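Local coordinates for protein Can2 (Sulfobacillus thermosulfidooxidans, PDB 7BDV) that binds the second messenger cyclic tetra-adenylate through its CARF domain and acts as a dual-specificity nuclease in type III CRISPR defence, at residues K286-C292 / K323-A329; Y257-T263 / D278-Y283. All coordinates share one frame; numbering follows the deposited sequence.

Contact 1: K286-C292 / K323-A329; sequences KLHVIEC and KGKSMFA. With nucleotides of chain E.
Strands 286-291 and 325-329, joined through helix 306-320, form a beta-alpha-beta crossover in the PD-(D/E)XK-type nuclease domain, with H288 beside K325, I290 beside M327 and E291 beside F328. The axes of these strand segments run parallel and come within 4.7 Å. K325 N bonds L287 O (2.9 Å), V289 N bonds K325 O, M327 N bonds V289 O (2.8 Å), and two further backbone bonds carry the pairing to A329.

On the H288 face, the K325 chain runs alongside the imidazole, its CB over the ring, and bends at chi3 (74°) to bring NZ to H288 NE2 at 3.2 Å. That donor lies 30° out of the ring plane; NZ also bonds W363 O. At the other ring nitrogen, H288 ND1 bonds K286 O (2.9 Å), which fixes the ring's rotation. I290 CG2 packs on A329 CB at 4.1 Å. On the opposite face, the F328 ring turns its edge to E291 O, with CD1 3.5 Å from that oxygen.

At the start of segment 323-329, K323 CG lies 3.3 Å from N1 of the adenine of nucleotide A1 of chain E. With a proton on ND1 and NE2 accepting from the ammonium, H288 is probably neutral.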
loop_
_atom_site.group_PDB
_atom_site.type_symbol
_atom_site.label_atom_id
_atom_site.label_comp_id
_atom_site.label_asym_id
_atom_site.label_seq_id
_atom_site.Cartn_x
_atom_site.Cartn_y
_atom_site.Cartn_z
ATOM N N LYS A 286 -10.693 -10.227 -9.330
ATOM C CA LYS A 286 -10.044 -9.417 -8.267
ATOM C C LYS A 286 -9.987 -10.230 -6.980
ATOM O O LYS A 286 -11.044 -10.846 -6.633
ATOM C CB LYS A 286 -10.843 -8.136 -8.041
ATOM C CG LYS A 286 -10.825 -7.145 -9.184
ATOM C CD LYS A 286 -11.569 -5.874 -8.795
ATOM C CE LYS A 286 -11.936 -4.981 -9.956
ATOM N NZ LYS A 286 -13.196 -5.444 -10.590
ATOM N N LEU A 287 -8.831 -10.248 -6.311
ATOM C CA LEU A 287 -8.698 -10.969 -5.033
ATOM C C LEU A 287 -9.330 -10.124 -3.928
ATOM O O LEU A 287 -9.032 -8.928 -3.837
ATOM C CB LEU A 287 -7.248 -11.312 -4.755
ATOM C CG LEU A 287 -7.047 -12.307 -3.630
ATOM C CD1 LEU A 287 -7.571 -13.675 -4.025
ATOM C CD2 LEU A 287 -5.583 -12.397 -3.270
ATOM N N HIS A 288 -10.206 -10.754 -3.164
ATOM C CA HIS A 288 -10.940 -10.177 -2.016
ATOM C C HIS A 288 -10.385 -10.831 -0.756
ATOM O O HIS A 288 -10.368 -12.070 -0.685
ATOM C CB HIS A 288 -12.433 -10.411 -2.193
ATOM C CG HIS A 288 -13.101 -9.641 -3.272
ATOM N ND1 HIS A 288 -12.845 -9.871 -4.607
ATOM C CD2 HIS A 288 -14.072 -8.696 -3.230
ATOM C CE1 HIS A 288 -13.593 -9.064 -5.340
ATOM N NE2 HIS A 288 -14.357 -8.325 -4.513
ATOM N N VAL A 289 -9.929 -10.019 0.197
ATOM C CA VAL A 289 -9.391 -10.468 1.505
ATOM C C VAL A 289 -10.281 -9.883 2.609
ATOM O O VAL A 289 -10.479 -8.639 2.630
ATOM C CB VAL A 289 -7.915 -10.051 1.626
ATOM C CG1 VAL A 289 -7.291 -10.459 2.950
ATOM C CG2 VAL A 289 -7.094 -10.584 0.446
ATOM N N ILE A 290 -10.815 -10.728 3.486
ATOM C CA ILE A 290 -11.536 -10.299 4.729
ATOM C C ILE A 290 -10.654 -10.619 5.941
ATOM O O ILE A 290 -10.165 -11.765 6.036
ATOM C CB ILE A 290 -12.912 -10.963 4.843
ATOM C CG1 ILE A 290 -13.748 -10.732 3.592
ATOM C CG2 ILE A 290 -13.640 -10.504 6.104
ATOM C CD1 ILE A 290 -14.923 -11.631 3.486
ATOM N N GLU A 291 -10.386 -9.609 6.771
ATOM C CA GLU A 291 -9.880 -9.743 8.161
ATOM C C GLU A 291 -11.085 -9.781 9.114
ATOM O O GLU A 291 -11.852 -8.789 9.176
ATOM C CB GLU A 291 -8.934 -8.574 8.461
ATOM C CG GLU A 291 -8.266 -8.640 9.819
ATOM C CD GLU A 291 -7.144 -9.661 9.949
ATOM O OE1 GLU A 291 -6.778 -10.307 8.924
ATOM O OE2 GLU A 291 -6.611 -9.784 11.075
ATOM N N CYS A 292 -11.315 -10.920 9.781
ATOM C CA CYS A 292 -12.454 -11.107 10.736
ATOM C C CYS A 292 -12.017 -11.799 12.033
ATOM O O CYS A 292 -12.897 -12.030 12.877
ATOM C CB CYS A 292 -13.596 -11.860 10.067
ATOM S SG CYS A 292 -13.016 -13.284 9.116
ATOM N N LYS A 323 -5.392 -3.390 -7.442
ATOM C CA LYS A 323 -6.812 -3.681 -7.763
ATOM C C LYS A 323 -7.408 -4.699 -6.773
ATOM O O LYS A 323 -8.620 -5.017 -6.902
ATOM C CB LYS A 323 -6.965 -4.195 -9.199
ATOM C CG LYS A 323 -6.455 -3.263 -10.280
ATOM C CD LYS A 323 -7.050 -1.875 -10.223
ATOM C CE LYS A 323 -6.738 -1.070 -11.469
ATOM N NZ LYS A 323 -7.866 -0.182 -11.833
ATOM N N GLY A 324 -6.601 -5.251 -5.869
ATOM C CA GLY A 324 -7.061 -6.146 -4.788
ATOM C C GLY A 324 -7.948 -5.395 -3.812
ATOM O O GLY A 324 -7.818 -4.163 -3.730
ATOM N N LYS A 325 -8.862 -6.093 -3.141
ATOM C CA LYS A 325 -9.915 -5.482 -2.288
ATOM C C LYS A 325 -9.856 -6.115 -0.904
ATOM O O LYS A 325 -9.750 -7.345 -0.813
ATOM C CB LYS A 325 -11.287 -5.657 -2.944
ATOM C CG LYS A 325 -11.479 -4.791 -4.173
ATOM C CD LYS A 325 -12.638 -5.155 -5.018
ATOM C CE LYS A 325 -13.956 -4.746 -4.397
ATOM N NZ LYS A 325 -15.060 -5.314 -5.208
ATOM N N SER A 326 -9.915 -5.291 0.137
ATOM C CA SER A 326 -9.740 -5.697 1.550
ATOM C C SER A 326 -10.939 -5.212 2.354
ATOM O O SER A 326 -11.484 -4.138 2.106
ATOM C CB SER A 326 -8.437 -5.192 2.085
ATOM O OG SER A 326 -8.384 -3.774 1.993
HETATM N N MSE A 327 -11.393 -6.037 3.293
HETATM C CA MSE A 327 -12.474 -5.656 4.190
HETATM C C MSE A 327 -12.081 -6.016 5.612
HETATM O O MSE A 327 -11.424 -7.034 5.835
HETATM C CB MSE A 327 -13.776 -6.378 3.849
HETATM C CG MSE A 327 -14.812 -6.268 4.960
HETATM SE SE MSE A 327 -16.498 -7.014 4.418
HETATM C CE MSE A 327 -17.500 -5.490 3.661
ATOM N N PHE A 328 -12.492 -5.165 6.553
ATOM C CA PHE A 328 -12.313 -5.440 7.967
ATOM C C PHE A 328 -13.694 -5.620 8.582
ATOM O O PHE A 328 -14.496 -4.665 8.610
ATOM C CB PHE A 328 -11.469 -4.335 8.608
ATOM C CG PHE A 328 -11.225 -4.485 10.087
ATOM C CD1 PHE A 328 -11.159 -5.735 10.681
ATOM C CD2 PHE A 328 -11.016 -3.372 10.891
ATOM C CE1 PHE A 328 -10.917 -5.871 12.035
ATOM C CE2 PHE A 328 -10.760 -3.513 12.251
ATOM C CZ PHE A 328 -10.714 -4.759 12.815
ATOM N N ALA A 329 -13.995 -6.837 9.014
ATOM C CA ALA A 329 -15.293 -7.242 9.602
ATOM C C ALA A 329 -15.094 -7.522 11.087
ATOM O O ALA A 329 -14.116 -8.220 11.433
ATOM C CB ALA A 329 -15.841 -8.457 8.867
ATOM P P A E 1 1.759 -0.961 -14.105
ATOM O OP1 A E 1 2.212 -2.408 -14.047
ATOM O OP2 A E 1 1.337 -0.503 -12.719
ATOM O "O5'" A E 1 0.548 -0.832 -15.125
ATOM C "C5'" A E 1 -0.574 -1.682 -14.905
ATOM C "C4'" A E 1 -1.694 -1.158 -15.743
ATOM O "O4'" A E 1 -2.694 -2.191 -15.856
ATOM C "C3'" A E 1 -2.443 0.050 -15.170
ATOM O "O3'" A E 1 -3.129 0.675 -16.212
ATOM C "C2'" A E 1 -3.525 -0.618 -14.343
ATOM O "O2'" A E 1 -4.605 0.263 -14.132
ATOM C "C1'" A E 1 -3.912 -1.721 -15.330
ATOM N N9 A E 1 -4.605 -2.869 -14.845
ATOM C C8 A E 1 -5.614 -3.500 -15.513
ATOM N N7 A E 1 -6.062 -4.552 -14.887
ATOM C C5 A E 1 -5.279 -4.635 -13.758
ATOM C C6 A E 1 -5.255 -5.550 -12.697
ATOM N N6 A E 1 -6.062 -6.599 -12.604
ATOM N N1 A E 1 -4.328 -5.355 -11.744
ATOM C C2 A E 1 -3.511 -4.308 -11.839
ATOM N N3 A E 1 -3.463 -3.372 -12.753
ATOM C C4 A E 1 -4.362 -3.605 -13.721
#

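Contact 2: Y257-T263 / D278-Y283; sequences YPIKNLT and DVVFLY
Y283 takes the first touches from the loop ahead of strand 262-269: P258 CD rests 3.6 Å from Y283 CE1, and P258 O lies at the ring's edge. The Y283 hydroxyl meets the edge of the Y257 ring, OH to CD2 3.5 Å. I259 reaches F281 with two branches, CG2 against F281 CB at 3.7 Å and CD1 over one face of the ring. F281 CG stands between its backbone N and carbonyl carbon (chi1 55°), which swings the ring between I259 and L262; L262 CD1 approaches it obliquely and also meets V279 CG1 (3.8 Å).

The backbones behind pair antiparallel. K260 and L282 exchange two bonds, N to O 2.8 Å each way; T263 and V280 exchange two slightly longer ones. Between the pairs, a beta bulge shifts the register by one residue. T263 OG1 bonds back to N261 O across the bulge, from above the carbonyl plane, and the inverse gamma turn at P258 closes with I259 N to Y257 O.

I259 and L262 also touch helix 231-254, F281 and Y283 lean on I364 of helix 356-365, and F281 stacks on H288 of strand 286-291.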
loop_
_atom_site.group_PDB
_atom_site.type_symbol
_atom_site.label_atom_id
_atom_site.label_comp_id
_atom_site.label_asym_id
_atom_site.label_seq_id
_atom_site.Cartn_x
_atom_site.Cartn_y
_atom_site.Cartn_z
ATOM N N TYR A 257 -24.103 -15.437 -6.674
ATOM C CA TYR A 257 -22.991 -14.650 -7.250
ATOM C C TYR A 257 -21.802 -15.590 -7.464
ATOM O O TYR A 257 -21.494 -16.422 -6.602
ATOM C CB TYR A 257 -22.624 -13.482 -6.344
ATOM C CG TYR A 257 -23.736 -12.486 -6.121
ATOM C CD1 TYR A 257 -24.764 -12.748 -5.234
ATOM C CD2 TYR A 257 -23.708 -11.244 -6.716
ATOM C CE1 TYR A 257 -25.776 -11.833 -4.995
ATOM C CE2 TYR A 257 -24.705 -10.307 -6.485
ATOM C CZ TYR A 257 -25.751 -10.610 -5.633
ATOM O OH TYR A 257 -26.775 -9.722 -5.428
ATOM N N PRO A 258 -21.113 -15.480 -8.622
ATOM C CA PRO A 258 -19.980 -16.354 -8.958
ATOM C C PRO A 258 -18.679 -16.010 -8.209
ATOM O O PRO A 258 -17.717 -15.620 -8.792
ATOM C CB PRO A 258 -19.820 -16.108 -10.465
ATOM C CG PRO A 258 -20.187 -14.654 -10.617
ATOM C CD PRO A 258 -21.367 -14.490 -9.676
ATOM N N ILE A 259 -18.697 -16.128 -6.889
ATOM C CA ILE A 259 -17.497 -16.079 -6.017
ATOM C C ILE A 259 -16.671 -17.338 -6.333
ATOM O O ILE A 259 -17.273 -18.391 -6.334
ATOM C CB ILE A 259 -17.968 -16.002 -4.556
ATOM C CG1 ILE A 259 -18.401 -14.561 -4.216
ATOM C CG2 ILE A 259 -16.911 -16.527 -3.620
ATOM C CD1 ILE A 259 -18.943 -14.403 -2.827
ATOM N N LYS A 260 -15.364 -17.220 -6.553
ATOM C CA LYS A 260 -14.480 -18.356 -6.958
ATOM C C LYS A 260 -13.412 -18.610 -5.891
ATOM O O LYS A 260 -12.873 -17.613 -5.323
ATOM C CB LYS A 260 -13.796 -18.037 -8.296
ATOM C CG LYS A 260 -14.581 -18.435 -9.530
ATOM C CD LYS A 260 -13.703 -18.497 -10.763
ATOM C CE LYS A 260 -12.676 -19.609 -10.731
ATOM N NZ LYS A 260 -11.721 -19.452 -11.846
ATOM N N ASN A 261 -13.077 -19.884 -5.652
ATOM C CA ASN A 261 -11.908 -20.312 -4.839
ATOM C C ASN A 261 -12.015 -19.752 -3.412
ATOM O O ASN A 261 -10.981 -19.352 -2.838
ATOM C CB ASN A 261 -10.591 -19.888 -5.492
ATOM C CG ASN A 261 -10.364 -20.490 -6.865
ATOM O OD1 ASN A 261 -9.784 -19.864 -7.753
ATOM N ND2 ASN A 261 -10.798 -21.723 -7.060
ATOM N N LEU A 262 -13.223 -19.716 -2.852
ATOM C CA LEU A 262 -13.471 -19.246 -1.458
ATOM C C LEU A 262 -12.677 -20.141 -0.521
ATOM O O LEU A 262 -12.898 -21.365 -0.543
ATOM C CB LEU A 262 -14.964 -19.341 -1.175
ATOM C CG LEU A 262 -15.404 -18.919 0.221
ATOM C CD1 LEU A 262 -15.000 -17.482 0.537
ATOM C CD2 LEU A 262 -16.907 -19.085 0.377
ATOM N N THR A 263 -11.788 -19.558 0.273
ATOM C CA THR A 263 -10.874 -20.278 1.191
ATOM C C THR A 263 -10.882 -19.560 2.546
ATOM O O THR A 263 -11.021 -18.316 2.564
ATOM C CB THR A 263 -9.466 -20.360 0.578
ATOM O OG1 THR A 263 -9.527 -20.702 -0.807
ATOM C CG2 THR A 263 -8.591 -21.390 1.250
ATOM N N ASP A 278 -7.568 -14.504 6.758
ATOM C CA ASP A 278 -8.761 -15.112 7.391
ATOM C C ASP A 278 -9.656 -15.729 6.307
ATOM O O ASP A 278 -10.001 -16.912 6.437
ATOM C CB ASP A 278 -9.526 -14.109 8.255
ATOM C CG ASP A 278 -8.720 -13.466 9.377
ATOM O OD1 ASP A 278 -7.684 -14.053 9.784
ATOM O OD2 ASP A 278 -9.105 -12.351 9.806
ATOM N N VAL A 279 -10.096 -14.941 5.328
ATOM C CA VAL A 279 -11.000 -15.405 4.230
ATOM C C VAL A 279 -10.556 -14.730 2.938
ATOM O O VAL A 279 -10.346 -13.500 2.969
ATOM C CB VAL A 279 -12.483 -15.084 4.512
ATOM C CG1 VAL A 279 -13.391 -15.683 3.462
ATOM C CG2 VAL A 279 -12.912 -15.530 5.891
ATOM N N VAL A 280 -10.415 -15.497 1.856
ATOM C CA VAL A 280 -10.033 -14.970 0.512
ATOM C C VAL A 280 -10.947 -15.617 -0.526
ATOM O O VAL A 280 -11.399 -16.753 -0.312
ATOM C CB VAL A 280 -8.538 -15.185 0.204
ATOM C CG1 VAL A 280 -7.655 -14.784 1.385
ATOM C CG2 VAL A 280 -8.232 -16.590 -0.243
ATOM N N PHE A 281 -11.288 -14.871 -1.564
ATOM C CA PHE A 281 -11.975 -15.380 -2.775
ATOM C C PHE A 281 -11.612 -14.468 -3.932
ATOM O O PHE A 281 -11.086 -13.316 -3.700
ATOM C CB PHE A 281 -13.492 -15.480 -2.596
ATOM C CG PHE A 281 -14.194 -14.212 -2.174
ATOM C CD1 PHE A 281 -14.214 -13.819 -0.843
ATOM C CD2 PHE A 281 -14.813 -13.408 -3.102
ATOM C CE1 PHE A 281 -14.844 -12.642 -0.465
ATOM C CE2 PHE A 281 -15.463 -12.239 -2.721
ATOM C CZ PHE A 281 -15.480 -11.864 -1.401
ATOM N N LEU A 282 -11.922 -14.956 -5.126
ATOM C CA LEU A 282 -11.876 -14.185 -6.384
ATOM C C LEU A 282 -13.306 -13.849 -6.766
ATOM O O LEU A 282 -14.204 -14.710 -6.675
ATOM C CB LEU A 282 -11.213 -15.007 -7.493
ATOM C CG LEU A 282 -9.700 -15.003 -7.529
ATOM C CD1 LEU A 282 -9.212 -15.911 -8.647
ATOM C CD2 LEU A 282 -9.152 -13.611 -7.729
ATOM N N TYR A 283 -13.501 -12.647 -7.256
ATOM C CA TYR A 283 -14.780 -12.193 -7.843
ATOM C C TYR A 283 -14.450 -11.160 -8.894
ATOM O O TYR A 283 -13.802 -10.184 -8.526
ATOM C CB TYR A 283 -15.695 -11.603 -6.770
ATOM C CG TYR A 283 -17.070 -11.279 -7.277
ATOM C CD1 TYR A 283 -17.932 -12.304 -7.563
ATOM C CD2 TYR A 283 -17.510 -9.975 -7.481
ATOM C CE1 TYR A 283 -19.204 -12.064 -8.049
ATOM C CE2 TYR A 283 -18.782 -9.713 -7.961
ATOM C CZ TYR A 283 -19.630 -10.765 -8.250
ATOM O OH TYR A 283 -20.879 -10.563 -8.746
#

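Overall arrangement
Both contacts belong to one mixed sheet of the nuclease domain, in the order 262-269, 279-283, 286-291, 325-329. Contact 1 is the more buried, a parallel pair between helices; contact 2 is partly buried, antiparallel and bulged. Where strands 279-283 and 286-291 adjoin, H288 N bonds F281 O, and D278 OD2 lies 2.6 Å from C292 N, probably a hydrogen bond. D278, E291 and nearby K293 are consistent with the active-site end of a PD-(D/E)XK sheet. Helices 231-254 and 356-365 touch both contacts. Side-chain chemistry differs: in contact 1 a lysine grips a histidine across the strands; in contact 2 the meeting side chains are mostly aromatic and aliphatic, while K260 and N261 turn their polar ends to residues 139-143.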